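Local coordinates for protein luciferase-like enzymeAMP-CoA-ligase (Zophobas atratus, PDB 4W8O) that probably activates carboxylic acids with ATP as an AMP-forming CoA ligase of the luciferase-like branch of the adenylate-forming (ANL) superfamily, at residues Val98-Thr103 with Arg107-Leu112; Val181-Ser186 with Thr229-Leu234. All coordinates share one frame; numbering follows the deposited sequence.

Contact 1 (Val98-Thr103 with Arg107-Leu112); sequences VNLDPT and RNIQHL
Leu100 meets Ile109 and Leu112 in a small, mainly apolar and buried contact of the AMP-binding enzyme fold, where strand 96-99 passes into the turn before helix 106-116. The Leu100 side chain leaves the backbone toward the helix and fits between two residues one turn apart on its inner surface. Its two methyl branches divide the work: CD1 rests 4.0 Å from CG2 of Ile109, whereas CD2 lies 3.9 Å from CB of Leu112, the two leucines running past each other in opposite directions.

Ile109 comes in across Leu100 at a slant. Its CG1 stands anti to the carbonyl carbon (chi1 -65°), and together with chi2 at -78° this brings CD1 to the connecting segment, where that methyl sits 4.0 Å from Leu100 CB and 3.6 Å from the backbone oxygen of Asp101. The latter is simple packing of a methyl against a carbonyl.

Just beyond, Asp101 turns its carboxylate away from the helix and back onto its own chain. OD1 accepts from the backbone N of Thr103 at 3.1 Å, closing an Asx turn; the donor approaches from above the carboxylate plane, 51° out of it, and OG1 of Thr103 adds a weak bond to the same oxygen. Phe184 of strand 179-184 touches both leucines, and Ile131 of helix 128-138 packs on Ile109. With 171 Å² buried and purely van der Waals contact between the segments, the two are held together here by the fit of branched side chains, while the Asp101 bonds stay within its own segment and do not tie it to the helix.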
loop_
_atom_site.group_PDB
_atom_site.type_symbol
_atom_site.label_atom_id
_atom_site.label_comp_id
_atom_site.label_asym_id
_atom_site.label_seq_id
_atom_site.Cartn_x
_atom_site.Cartn_y
_atom_site.Cartn_z
ATOM N N VAL A 98 5.056 -2.303 -10.645
ATOM C CA VAL A 98 4.607 -3.477 -9.912
ATOM C C VAL A 98 5.747 -4.059 -9.077
ATOM O O VAL A 98 6.889 -4.116 -9.518
ATOM C CB VAL A 98 4.013 -4.548 -10.865
ATOM C CG1 VAL A 98 5.041 -5.041 -11.873
ATOM C CG2 VAL A 98 3.443 -5.715 -10.069
ATOM N N ASN A 99 5.427 -4.495 -7.869
ATOM C CA ASN A 99 6.425 -5.055 -6.963
ATOM C C ASN A 99 6.243 -6.550 -6.737
ATOM O O ASN A 99 5.115 -7.042 -6.641
ATOM C CB ASN A 99 6.383 -4.304 -5.636
ATOM C CG ASN A 99 6.603 -2.815 -5.815
ATOM O OD1 ASN A 99 7.737 -2.366 -5.894
ATOM N ND2 ASN A 99 5.507 -2.043 -5.923
ATOM N N LEU A 100 7.364 -7.267 -6.668
ATOM C CA LEU A 100 7.376 -8.681 -6.311
ATOM C C LEU A 100 7.908 -8.862 -4.894
ATOM O O LEU A 100 8.697 -8.055 -4.419
ATOM C CB LEU A 100 8.260 -9.466 -7.268
ATOM C CG LEU A 100 7.986 -9.276 -8.753
ATOM C CD1 LEU A 100 8.981 -10.101 -9.542
ATOM C CD2 LEU A 100 6.561 -9.650 -9.128
ATOM N N ASP A 101 7.471 -9.925 -4.229
ATOM C CA ASP A 101 7.905 -10.223 -2.866
ATOM C C ASP A 101 9.179 -11.063 -2.952
ATOM O O ASP A 101 9.156 -12.151 -3.525
ATOM C CB ASP A 101 6.815 -11.000 -2.121
ATOM C CG ASP A 101 7.032 -11.049 -0.602
ATOM O OD1 ASP A 101 8.177 -10.881 -0.117
ATOM O OD2 ASP A 101 6.028 -11.283 0.112
ATOM N N PRO A 102 10.288 -10.564 -2.376
ATOM C CA PRO A 102 11.550 -11.306 -2.343
ATOM C C PRO A 102 11.471 -12.653 -1.610
ATOM O O PRO A 102 12.317 -13.497 -1.836
ATOM C CB PRO A 102 12.502 -10.370 -1.589
ATOM C CG PRO A 102 11.893 -9.025 -1.684
ATOM C CD PRO A 102 10.410 -9.248 -1.723
ATOM N N THR A 103 10.464 -12.848 -0.759
ATOM C CA THR A 103 10.305 -14.105 -0.024
ATOM C C THR A 103 9.525 -15.160 -0.804
ATOM O O THR A 103 9.298 -16.251 -0.291
ATOM C CB THR A 103 9.571 -13.898 1.315
ATOM O OG1 THR A 103 8.209 -13.552 1.056
ATOM C CG2 THR A 103 10.232 -12.804 2.143
ATOM N N ARG A 107 9.012 -20.670 -8.345
ATOM C CA ARG A 107 7.820 -20.990 -9.118
ATOM C C ARG A 107 6.760 -19.893 -9.023
ATOM O O ARG A 107 6.084 -19.605 -10.000
ATOM C CB ARG A 107 7.205 -22.329 -8.732
ATOM C CG ARG A 107 6.322 -22.849 -9.859
ATOM C CD ARG A 107 5.530 -24.091 -9.513
ATOM N NE ARG A 107 6.333 -25.316 -9.497
ATOM C CZ ARG A 107 6.911 -25.841 -8.417
ATOM N NH1 ARG A 107 6.801 -25.257 -7.224
ATOM N NH2 ARG A 107 7.616 -26.963 -8.534
ATOM N N ASN A 108 6.610 -19.286 -7.857
ATOM C CA ASN A 108 5.632 -18.214 -7.713
ATOM C C ASN A 108 6.060 -16.970 -8.486
ATOM O O ASN A 108 5.249 -16.355 -9.180
ATOM C CB ASN A 108 5.389 -17.887 -6.240
ATOM C CG ASN A 108 4.649 -18.994 -5.515
ATOM O OD1 ASN A 108 3.822 -19.687 -6.095
ATOM N ND2 ASN A 108 4.942 -19.158 -4.236
ATOM N N ILE A 109 7.340 -16.624 -8.399
ATOM C CA ILE A 109 7.852 -15.447 -9.102
ATOM C C ILE A 109 7.693 -15.635 -10.609
ATOM O O ILE A 109 7.264 -14.711 -11.318
ATOM C CB ILE A 109 9.322 -15.151 -8.745
ATOM C CG1 ILE A 109 9.458 -14.768 -7.262
ATOM C CG2 ILE A 109 9.872 -14.046 -9.626
ATOM C CD1 ILE A 109 9.062 -13.343 -6.922
ATOM N N GLN A 110 8.022 -16.834 -11.091
ATOM C CA GLN A 110 7.847 -17.180 -12.503
ATOM C C GLN A 110 6.450 -16.877 -13.009
ATOM O O GLN A 110 6.276 -16.320 -14.092
ATOM C CB GLN A 110 8.090 -18.665 -12.740
ATOM C CG GLN A 110 9.536 -19.044 -12.894
ATOM C CD GLN A 110 9.705 -20.503 -13.258
ATOM O OE1 GLN A 110 8.848 -21.097 -13.912
ATOM N NE2 GLN A 110 10.816 -21.087 -12.842
ATOM N N HIS A 111 5.456 -17.309 -12.254
ATOM C CA HIS A 111 4.077 -17.046 -12.630
ATOM C C HIS A 111 3.781 -15.539 -12.668
ATOM O O HIS A 111 3.157 -15.054 -13.610
ATOM C CB HIS A 111 3.113 -17.743 -11.678
ATOM C CG HIS A 111 1.683 -17.380 -11.918
ATOM N ND1 HIS A 111 1.030 -17.679 -13.093
ATOM C CD2 HIS A 111 0.784 -16.730 -11.144
ATOM C CE1 HIS A 111 -0.213 -17.236 -13.031
ATOM N NE2 HIS A 111 -0.389 -16.660 -11.855
ATOM N N LEU A 112 4.232 -14.812 -11.650
ATOM C CA LEU A 112 3.979 -13.376 -11.566
ATOM C C LEU A 112 4.611 -12.639 -12.736
ATOM O O LEU A 112 3.978 -11.786 -13.342
ATOM C CB LEU A 112 4.476 -12.801 -10.233
ATOM C CG LEU A 112 3.831 -13.387 -8.967
ATOM C CD1 LEU A 112 4.180 -12.563 -7.734
ATOM C CD2 LEU A 112 2.319 -13.528 -9.119
#

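Contact 2 (Val181-Ser186 with Thr229-Leu234)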
loop_
_atom_site.group_PDB
_atom_site.type_symbol
_atom_site.label_atom_id
_atom_site.label_comp_id
_atom_site.label_asym_id
_atom_site.label_seq_id
_atom_site.Cartn_x
_atom_site.Cartn_y
_atom_site.Cartn_z
ATOM N N VAL A 181 -0.472 1.414 -11.405
ATOM C CA VAL A 181 0.099 0.490 -10.421
ATOM C C VAL A 181 -0.633 -0.854 -10.512
ATOM O O VAL A 181 -1.859 -0.878 -10.719
ATOM C CB VAL A 181 -0.073 1.024 -8.976
ATOM C CG1 VAL A 181 0.612 0.116 -7.972
ATOM C CG2 VAL A 181 0.463 2.438 -8.835
ATOM N N MET A 182 0.106 -1.955 -10.332
ATOM C CA MET A 182 -0.487 -3.296 -10.293
ATOM C C MET A 182 -0.179 -4.030 -8.983
ATOM O O MET A 182 0.845 -3.785 -8.354
ATOM C CB MET A 182 -0.035 -4.142 -11.490
ATOM C CG MET A 182 -0.563 -3.652 -12.831
ATOM S SD MET A 182 -0.191 -4.699 -14.253
ATOM C CE MET A 182 1.572 -4.461 -14.379
ATOM N N PHE A 183 -1.111 -4.892 -8.573
ATOM C CA PHE A 183 -0.931 -5.819 -7.455
ATOM C C PHE A 183 -1.407 -7.195 -7.926
ATOM O O PHE A 183 -1.819 -7.360 -9.081
ATOM C CB PHE A 183 -1.709 -5.359 -6.212
ATOM C CG PHE A 183 -1.257 -4.028 -5.678
ATOM C CD1 PHE A 183 -0.177 -3.939 -4.824
ATOM C CD2 PHE A 183 -1.912 -2.855 -6.046
ATOM C CE1 PHE A 183 0.255 -2.710 -4.336
ATOM C CE2 PHE A 183 -1.482 -1.628 -5.574
ATOM C CZ PHE A 183 -0.398 -1.555 -4.712
ATOM N N PHE A 184 -1.327 -8.188 -7.054
ATOM C CA PHE A 184 -1.672 -9.548 -7.432
ATOM C C PHE A 184 -2.785 -10.112 -6.568
ATOM O O PHE A 184 -2.746 -9.994 -5.347
ATOM C CB PHE A 184 -0.434 -10.421 -7.357
ATOM C CG PHE A 184 0.639 -9.995 -8.311
ATOM C CD1 PHE A 184 0.508 -10.240 -9.665
ATOM C CD2 PHE A 184 1.764 -9.324 -7.860
ATOM C CE1 PHE A 184 1.493 -9.845 -10.555
ATOM C CE2 PHE A 184 2.750 -8.922 -8.744
ATOM C CZ PHE A 184 2.619 -9.191 -10.093
ATOM N N SER A 185 -3.775 -10.711 -7.224
ATOM C CA SER A 185 -4.938 -11.256 -6.562
ATOM C C SER A 185 -4.555 -12.452 -5.717
ATOM O O SER A 185 -3.511 -13.058 -5.931
ATOM C CB SER A 185 -6.006 -11.661 -7.585
ATOM O OG SER A 185 -5.608 -12.797 -8.334
ATOM N N SER A 186 -5.424 -12.780 -4.764
ATOM C CA SER A 186 -5.239 -13.919 -3.880
ATOM C C SER A 186 -6.596 -14.515 -3.555
ATOM O O SER A 186 -7.000 -14.563 -2.393
ATOM C CB SER A 186 -4.528 -13.488 -2.593
ATOM O OG SER A 186 -5.234 -12.429 -1.954
ATOM N N THR A 229 -0.355 -2.119 1.430
ATOM C CA THR A 229 -0.051 -1.200 2.532
ATOM C C THR A 229 1.256 -0.427 2.314
ATOM O O THR A 229 1.331 0.774 2.598
ATOM C CB THR A 229 0.012 -1.936 3.872
ATOM O OG1 THR A 229 0.906 -3.051 3.760
ATOM C CG2 THR A 229 -1.365 -2.437 4.262
ATOM N N GLY A 230 2.286 -1.103 1.817
ATOM C CA GLY A 230 3.541 -0.428 1.502
ATOM C C GLY A 230 3.346 0.723 0.513
ATOM O O GLY A 230 3.755 1.854 0.769
ATOM N N MET A 231 2.717 0.419 -0.618
ATOM C CA MET A 231 2.489 1.402 -1.678
ATOM C C MET A 231 1.524 2.494 -1.246
ATOM O O MET A 231 1.741 3.665 -1.557
ATOM C CB MET A 231 1.940 0.716 -2.944
ATOM C CG MET A 231 2.982 -0.054 -3.733
ATOM S SD MET A 231 4.242 1.029 -4.438
ATOM C CE MET A 231 3.290 1.969 -5.629
ATOM N N ALA A 232 0.456 2.114 -0.542
ATOM C CA ALA A 232 -0.522 3.089 -0.073
ATOM C C ALA A 232 0.080 4.043 0.983
ATOM O O ALA A 232 -0.237 5.244 0.991
ATOM C CB ALA A 232 -1.775 2.399 0.450
ATOM N N ILE A 233 0.958 3.530 1.852
ATOM C CA ILE A 233 1.611 4.390 2.852
ATOM C C ILE A 233 2.537 5.391 2.148
ATOM O O ILE A 233 2.513 6.576 2.452
ATOM C CB ILE A 233 2.346 3.583 3.945
ATOM C CG1 ILE A 233 1.335 2.911 4.881
ATOM C CG2 ILE A 233 3.253 4.479 4.778
ATOM C CD1 ILE A 233 1.925 1.803 5.729
ATOM N N LEU A 234 3.316 4.931 1.180
ATOM C CA LEU A 234 4.166 5.842 0.422
ATOM C C LEU A 234 3.331 6.977 -0.199
ATOM O O LEU A 234 3.630 8.155 -0.000
ATOM C CB LEU A 234 4.955 5.085 -0.652
ATOM C CG LEU A 234 5.896 5.918 -1.546
ATOM C CD1 LEU A 234 7.098 5.100 -2.016
ATOM C CD2 LEU A 234 5.182 6.523 -2.753
#
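Strand 179-184 and helix 228-239 stand well apart and meet through side chains alone, the closest alpha carbons of segments 181-186 and 229-234, those of Val181 and Met231, being 9.1 Å apart. The whole contact converges on Met231, which points from the helix to the strand and is met by Val181 and Phe183, two residues on the same face of the strand.

Phe183 presents the rim of its ring. CZ comes within 3.7 Å of Met231 CB, which lies in the ring plane at the edge, and CE1 is 3.9 Å from Met231 CG. The thioether chain thus starts its course against the ring edge instead of lying over a face. From there Met231 bends at both chi2 (-66°) and chi3 (-66°), and this double bend sends its terminal methyl to Val181: CE meets CG1, the valine branch anti to the backbone nitrogen (chi1 -176°), tip to tip at 4.0 Å.

Phe202 of helix 199-211 touches Val181, Phe183 and Met231 alike, adding to a buried, largely apolar cluster. An alanine in place of Phe183 is likely to open a gap beside CB and CG of Met231, leaving that side chain held across the contact chiefly by Val181 and freer to turn.

Ser185 OG bonds to the backbone N of Lys193, where the strand runs into a Ser/Thr/Gly-rich loop consistent with the phosphate-binding signature of adenylate-forming enzymes. Ser186, Thr229 and Ala232 line the pocket occupied by a polyethylene glycol molecule. The cluster joins two separate mixed sheets of the AMP-binding enzyme fold: strand 179-184 belongs to one, and helix 228-239 is the helix of a beta-alpha-beta crossover between parallel strands 218-221 and 243-246 of the other.

Overall arrangement
Contacts 1 and 2, with centres about 13 Å apart, follow in series along the chain and are joined through neighbouring parallel strands, 96-99 and 179-184, of one mixed sheet. Their segments touch directly: Val98 CG2 packs 3.5 Å from Phe184 CE2, and Asn99 ND2 lies 3.6 Å from Met231 SD. Phe183 packs on helix 228-239, while the next residue, Phe184, packs on the leucines of contact 1, so the helices lie on opposite faces of the sheet. Contact 2 is near the centre of the chain and borders the glycol pocket; contact 1 supplies none of the pocket residues, and its centre is about 17 Å from the centre of the chain.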